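Parahox neighbor (Phaeodactylum tricornutum CCAP 1055/1, PDB 5Z5M) probably carries out two successive steps of urate breakdown, hydrolysing 5-hydroxyisourate and then decarboxylating the product stereoselectively to (S)-allantoin. Local coordinates at residues 247-253 with 286-290; 184-188 with 220-226. All blocks are in the same frame, centred on the assembly; numbering follows the deposited sequence.

Interaction 1 (247-253 with 286-290); sequences FFCGEYF and LLVSP
Phe247 and Leu286 meet across the interior of the transthyretin-like β-sandwich, where strand 241-248 of one sheet faces strand 281-289 of the other and helix 249-256 closes the edge of the core. Two CH-π contacts carry the aromatic part. Leu286 CD2 sits over one face of the Phe247 ring, 3.8 Å from its centroid and displaced toward the rim. The chi1 of 178° swings Leu286 CG away from its own N and toward the opposite sheet, and chi2 sets CD2 over the ring. Further along, Pro290 sets CG above the middle of the Phe253 ring, 5° off its normal. Plain apolar packing fills the space between them: Cys249 SG, compact and weakly polar, fits against Leu286 CD2 at 3.8 Å. The β-branched valine suits an extended strand, and the CG2 methyl of Val288 reaches both Cys249 SG and the Phe253 ring. Replacing Phe253 with an alanine would probably leave Pro290 and Val288 without their aromatic partner and open a gap under the helix. That ring meets Val288 at its edge, near its plane, with CZ 3.9 Å from CG2, while the same CZ lies 3.4 Å from Ser289 C.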
loop_
_atom_site.group_PDB
_atom_site.type_symbol
_atom_site.label_atom_id
_atom_site.label_comp_id
_atom_site.label_asym_id
_atom_site.label_seq_id
_atom_site.Cartn_x
_atom_site.Cartn_y
_atom_site.Cartn_z
ATOM N N PHE A 247 0.136 -12.953 12.251
ATOM C CA PHE A 247 -0.902 -12.037 12.707
ATOM C C PHE A 247 -2.258 -12.728 12.677
ATOM O O PHE A 247 -2.699 -13.193 11.624
ATOM C CB PHE A 247 -0.947 -10.779 11.841
ATOM C CG PHE A 247 0.313 -9.964 11.884
ATOM C CD1 PHE A 247 0.506 -9.014 12.874
ATOM C CD2 PHE A 247 1.295 -10.136 10.924
ATOM C CE1 PHE A 247 1.665 -8.248 12.913
ATOM C CE2 PHE A 247 2.450 -9.379 10.951
ATOM C CZ PHE A 247 2.640 -8.431 11.954
ATOM N N PHE A 248 -2.927 -12.797 13.822
ATOM C CA PHE A 248 -4.232 -13.455 13.868
ATOM C C PHE A 248 -5.339 -12.435 13.635
ATOM O O PHE A 248 -6.059 -12.057 14.557
ATOM C CB PHE A 248 -4.416 -14.190 15.201
ATOM C CG PHE A 248 -3.494 -15.366 15.363
ATOM C CD1 PHE A 248 -2.241 -15.209 15.930
ATOM C CD2 PHE A 248 -3.866 -16.621 14.908
ATOM C CE1 PHE A 248 -1.382 -16.288 16.067
ATOM C CE2 PHE A 248 -3.015 -17.700 15.035
ATOM C CZ PHE A 248 -1.770 -17.535 15.613
ATOM N N CYS A 249 -5.471 -11.998 12.385
ATOM C CA CYS A 249 -6.364 -10.898 12.043
ATOM C C CYS A 249 -7.829 -11.299 12.041
ATOM O O CYS A 249 -8.701 -10.457 12.250
ATOM C CB CYS A 249 -5.999 -10.319 10.681
ATOM S SG CYS A 249 -4.379 -9.570 10.665
ATOM N N GLY A 250 -8.093 -12.576 11.781
ATOM C CA GLY A 250 -9.452 -13.086 11.787
ATOM C C GLY A 250 -10.145 -12.862 13.117
ATOM O O GLY A 250 -11.297 -12.425 13.158
ATOM N N GLU A 251 -9.446 -13.168 14.205
ATOM C CA GLU A 251 -9.977 -12.924 15.546
ATOM C C GLU A 251 -10.233 -11.440 15.788
ATOM O O GLU A 251 -11.219 -11.080 16.424
ATOM C CB GLU A 251 -9.020 -13.455 16.615
ATOM C CG GLU A 251 -8.547 -14.868 16.383
ATOM C CD GLU A 251 -7.410 -15.265 17.307
ATOM O OE1 GLU A 251 -7.040 -14.461 18.193
ATOM O OE2 GLU A 251 -6.879 -16.383 17.133
ATOM N N TYR A 252 -9.341 -10.582 15.291
ATOM C CA TYR A 252 -9.511 -9.144 15.468
ATOM C C TYR A 252 -10.752 -8.642 14.723
ATOM O O TYR A 252 -11.563 -7.902 15.283
ATOM C CB TYR A 252 -8.260 -8.369 15.004
ATOM C CG TYR A 252 -8.514 -6.882 14.892
ATOM C CD1 TYR A 252 -8.574 -6.080 16.026
ATOM C CD2 TYR A 252 -8.725 -6.284 13.653
ATOM C CE1 TYR A 252 -8.830 -4.727 15.930
ATOM C CE2 TYR A 252 -8.983 -4.934 13.546
ATOM C CZ TYR A 252 -9.035 -4.159 14.687
ATOM O OH TYR A 252 -9.289 -2.812 14.588
ATOM N N PHE A 253 -10.912 -9.036 13.462
ATOM C CA PHE A 253 -12.074 -8.572 12.710
ATOM C C PHE A 253 -13.382 -9.079 13.336
ATOM O O PHE A 253 -14.388 -8.368 13.347
ATOM C CB PHE A 253 -11.964 -8.999 11.248
ATOM C CG PHE A 253 -10.834 -8.332 10.527
ATOM C CD1 PHE A 253 -10.629 -6.970 10.665
ATOM C CD2 PHE A 253 -9.961 -9.061 9.742
ATOM C CE1 PHE A 253 -9.584 -6.340 10.019
ATOM C CE2 PHE A 253 -8.911 -8.438 9.093
ATOM C CZ PHE A 253 -8.724 -7.075 9.236
ATOM N N LEU A 286 2.159 -3.922 10.318
ATOM C CA LEU A 286 1.143 -4.457 9.426
ATOM C C LEU A 286 0.041 -3.417 9.202
ATOM O O LEU A 286 -0.549 -2.908 10.160
ATOM C CB LEU A 286 0.544 -5.750 10.003
ATOM C CG LEU A 286 -0.577 -6.410 9.195
ATOM C CD1 LEU A 286 -0.017 -6.992 7.900
ATOM C CD2 LEU A 286 -1.297 -7.477 10.011
ATOM N N LEU A 287 -0.225 -3.095 7.938
ATOM C CA LEU A 287 -1.390 -2.301 7.558
ATOM C C LEU A 287 -2.430 -3.274 7.035
ATOM O O LEU A 287 -2.144 -4.003 6.098
ATOM C CB LEU A 287 -1.037 -1.263 6.487
ATOM C CG LEU A 287 -0.301 0.030 6.861
ATOM C CD1 LEU A 287 1.048 -0.239 7.508
ATOM C CD2 LEU A 287 -0.135 0.903 5.623
ATOM N N VAL A 288 -3.621 -3.321 7.626
ATOM C CA VAL A 288 -4.539 -4.397 7.249
ATOM C C VAL A 288 -6.028 -4.016 7.244
ATOM O O VAL A 288 -6.487 -3.224 8.065
ATOM C CB VAL A 288 -4.329 -5.620 8.180
ATOM C CG1 VAL A 288 -4.634 -5.265 9.642
ATOM C CG2 VAL A 288 -5.158 -6.808 7.727
ATOM N N SER A 289 -6.760 -4.569 6.279
ATOM C CA SER A 289 -8.220 -4.564 6.268
ATOM C C SER A 289 -8.624 -6.017 6.011
ATOM O O SER A 289 -7.750 -6.862 5.811
ATOM C CB SER A 289 -8.770 -3.608 5.202
ATOM O OG SER A 289 -8.677 -4.163 3.896
ATOM N N PRO A 290 -9.933 -6.336 6.030
ATOM C CA PRO A 290 -10.257 -7.725 5.685
ATOM C C PRO A 290 -9.885 -8.106 4.247
ATOM O O PRO A 290 -9.885 -9.297 3.914
ATOM C CB PRO A 290 -11.780 -7.788 5.878
ATOM C CG PRO A 290 -12.064 -6.743 6.884
ATOM C CD PRO A 290 -11.098 -5.625 6.586
#

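Interaction 2 (184-188 with 220-226); sequences TCHVL and TNDDGRL
With chi1 at 175°, His186 holds CG anti to its backbone N, and the imidazole extends alongside the 220-226 turn. Its CE1 reaches Asp223 O at 3.1 Å, the oxygen lying at the ring's edge and in its plane. Arg225, its CG anti to the carbonyl carbon and its chain extended from CG to NE, runs past the same ring, CG 3.6 Å from His186 ND1, so that the guanidinium turns one face toward that nitrogen. The backbones are joined by Val187 N, which donates to Gly224 O at 2.9 Å in a nearly straight bond (161°); His186 CA adds a C-H contact to the same oxygen. Glycine suits this place because phi is +82° and a CB would come within 2.8 Å of Val187 O. Asn221 shapes the type I turn: its OD1 accepts the N-H groups of Asp223 and Arg225 from opposite faces of the amide, the first forming an Asx turn. The Asp223 carboxylate lies against Arg225 NH1, modelled too close for the details of the salt bridge to be trusted. On the core side, where Trp245 also touches both residues, Leu226 CG packs on Cys185 CB at 3.9 Å. His283 flanks His186, and Ser299 of the third subunit packs on Arg225; a histidine-arginine cluster of this kind, met by a neighbour's C terminus, is consistent with the active-site pocket of hydroxyisourate hydrolases.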
loop_
_atom_site.group_PDB
_atom_site.type_symbol
_atom_site.label_atom_id
_atom_site.label_comp_id
_atom_site.label_asym_id
_atom_site.label_seq_id
_atom_site.Cartn_x
_atom_site.Cartn_y
_atom_site.Cartn_z
ATOM N N THR A 184 10.385 -3.871 16.725
ATOM C CA THR A 184 9.061 -3.456 17.156
ATOM C C THR A 184 8.027 -3.722 16.071
ATOM O O THR A 184 8.366 -3.993 14.912
ATOM C CB THR A 184 9.012 -1.959 17.518
ATOM O OG1 THR A 184 9.434 -1.182 16.388
ATOM C CG2 THR A 184 9.907 -1.660 18.720
ATOM N N CYS A 185 6.762 -3.612 16.456
ATOM C CA CYS A 185 5.654 -3.867 15.558
ATOM C C CYS A 185 4.499 -2.922 15.863
ATOM O O CYS A 185 4.324 -2.481 16.997
ATOM C CB CYS A 185 5.197 -5.319 15.678
ATOM S SG CYS A 185 4.028 -5.829 14.401
ATOM N N HIS A 186 3.731 -2.605 14.833
ATOM C CA HIS A 186 2.540 -1.783 14.958
ATOM C C HIS A 186 1.503 -2.347 13.996
ATOM O O HIS A 186 1.843 -2.732 12.878
ATOM C CB HIS A 186 2.862 -0.319 14.643
ATOM C CG HIS A 186 1.670 0.585 14.628
ATOM N ND1 HIS A 186 0.967 0.910 15.767
ATOM C CD2 HIS A 186 1.064 1.241 13.610
ATOM C CE1 HIS A 186 -0.028 1.724 15.451
ATOM N NE2 HIS A 186 0.010 1.938 14.149
ATOM N N VAL A 187 0.253 -2.434 14.430
ATOM C CA VAL A 187 -0.808 -2.882 13.536
ATOM C C VAL A 187 -1.850 -1.784 13.363
ATOM O O VAL A 187 -2.388 -1.254 14.340
ATOM C CB VAL A 187 -1.503 -4.148 14.046
ATOM C CG1 VAL A 187 -2.559 -4.596 13.034
ATOM C CG2 VAL A 187 -0.483 -5.243 14.304
ATOM N N LEU A 188 -2.119 -1.435 12.112
ATOM C CA LEU A 188 -3.122 -0.428 11.796
ATOM C C LEU A 188 -4.266 -1.006 10.974
ATOM O O LEU A 188 -4.039 -1.614 9.928
ATOM C CB LEU A 188 -2.489 0.731 11.036
ATOM C CG LEU A 188 -3.504 1.774 10.574
ATOM C CD1 LEU A 188 -3.765 2.792 11.668
ATOM C CD2 LEU A 188 -3.026 2.442 9.299
ATOM N N THR A 220 -1.463 -6.884 20.921
ATOM C CA THR A 220 -1.380 -5.440 20.735
ATOM C C THR A 220 -2.135 -4.695 21.833
ATOM O O THR A 220 -3.161 -5.176 22.340
ATOM C CB THR A 220 -1.938 -4.997 19.368
ATOM O OG1 THR A 220 -3.313 -5.396 19.256
ATOM C CG2 THR A 220 -1.128 -5.602 18.223
ATOM N N ASN A 221 -1.630 -3.518 22.191
ATOM C CA ASN A 221 -2.310 -2.658 23.155
ATOM C C ASN A 221 -3.264 -1.704 22.437
ATOM O O ASN A 221 -3.465 -1.827 21.228
ATOM C CB ASN A 221 -1.296 -1.877 24.005
ATOM C CG ASN A 221 -0.346 -1.027 23.170
ATOM O OD1 ASN A 221 -0.680 -0.582 22.073
ATOM N ND2 ASN A 221 0.853 -0.799 23.698
ATOM N N ASP A 222 -3.828 -0.747 23.174
ATOM C CA ASP A 222 -4.785 0.207 22.607
ATOM C C ASP A 222 -4.154 1.128 21.572
ATOM O O ASP A 222 -4.857 1.802 20.818
ATOM C CB ASP A 222 -5.425 1.055 23.712
ATOM C CG ASP A 222 -6.109 0.217 24.776
ATOM O OD1 ASP A 222 -6.256 -1.007 24.572
ATOM O OD2 ASP A 222 -6.505 0.786 25.817
ATOM N N ASP A 223 -2.826 1.157 21.542
ATOM C CA ASP A 223 -2.096 1.975 20.589
ATOM C C ASP A 223 -1.727 1.154 19.343
ATOM O O ASP A 223 -1.175 1.685 18.379
ATOM C CB ASP A 223 -0.839 2.549 21.247
ATOM C CG ASP A 223 -0.210 3.663 20.440
ATOM O OD1 ASP A 223 -0.851 4.153 19.485
ATOM O OD2 ASP A 223 0.935 4.048 20.760
ATOM N N GLY A 224 -2.037 -0.140 19.372
ATOM C CA GLY A 224 -1.769 -1.020 18.245
ATOM C C GLY A 224 -0.334 -1.513 18.234
ATOM O O GLY A 224 0.130 -2.108 17.260
ATOM N N ARG A 225 0.371 -1.258 19.333
ATOM C CA ARG A 225 1.759 -1.657 19.463
ATOM C C ARG A 225 1.849 -2.865 20.369
ATOM O O ARG A 225 0.865 -3.236 20.997
ATOM C CB ARG A 225 2.590 -0.481 19.984
ATOM C CG ARG A 225 2.505 0.706 19.024
ATOM C CD ARG A 225 3.392 1.879 19.388
ATOM N NE ARG A 225 3.638 2.698 18.201
ATOM C CZ ARG A 225 3.052 3.866 17.951
ATOM N NH1 ARG A 225 2.192 4.382 18.815
ATOM N NH2 ARG A 225 3.338 4.526 16.836
ATOM N N LEU A 226 3.009 -3.509 20.419
ATOM C CA LEU A 226 3.127 -4.715 21.232
ATOM C C LEU A 226 3.082 -4.384 22.715
ATOM O O LEU A 226 3.808 -3.516 23.189
ATOM C CB LEU A 226 4.416 -5.470 20.912
ATOM C CG LEU A 226 4.564 -6.008 19.486
ATOM C CD1 LEU A 226 5.860 -6.777 19.353
ATOM C CD2 LEU A 226 3.374 -6.884 19.110
#

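In the fold
After helix 151-173 the chain runs into strand 182-189. Interaction 2 closes the first loop: after strands 194-195, 200-207 and 213-219, the turn at 220-226 returns to 184-188. Interaction 1 opens only later, at the end of strand 241-248, and closes when strand 281-289 arrives after helix 249-256 and strand 268-275. The two loops therefore follow in series, neither nesting nor crossing. They join in space because 281-289 pairs in parallel with 182-189, Leu286 N lying 2.8 Å from His186 O, and because Phe247 packs on Cys185. Together they tie both sheets, the helix and the turn into one core.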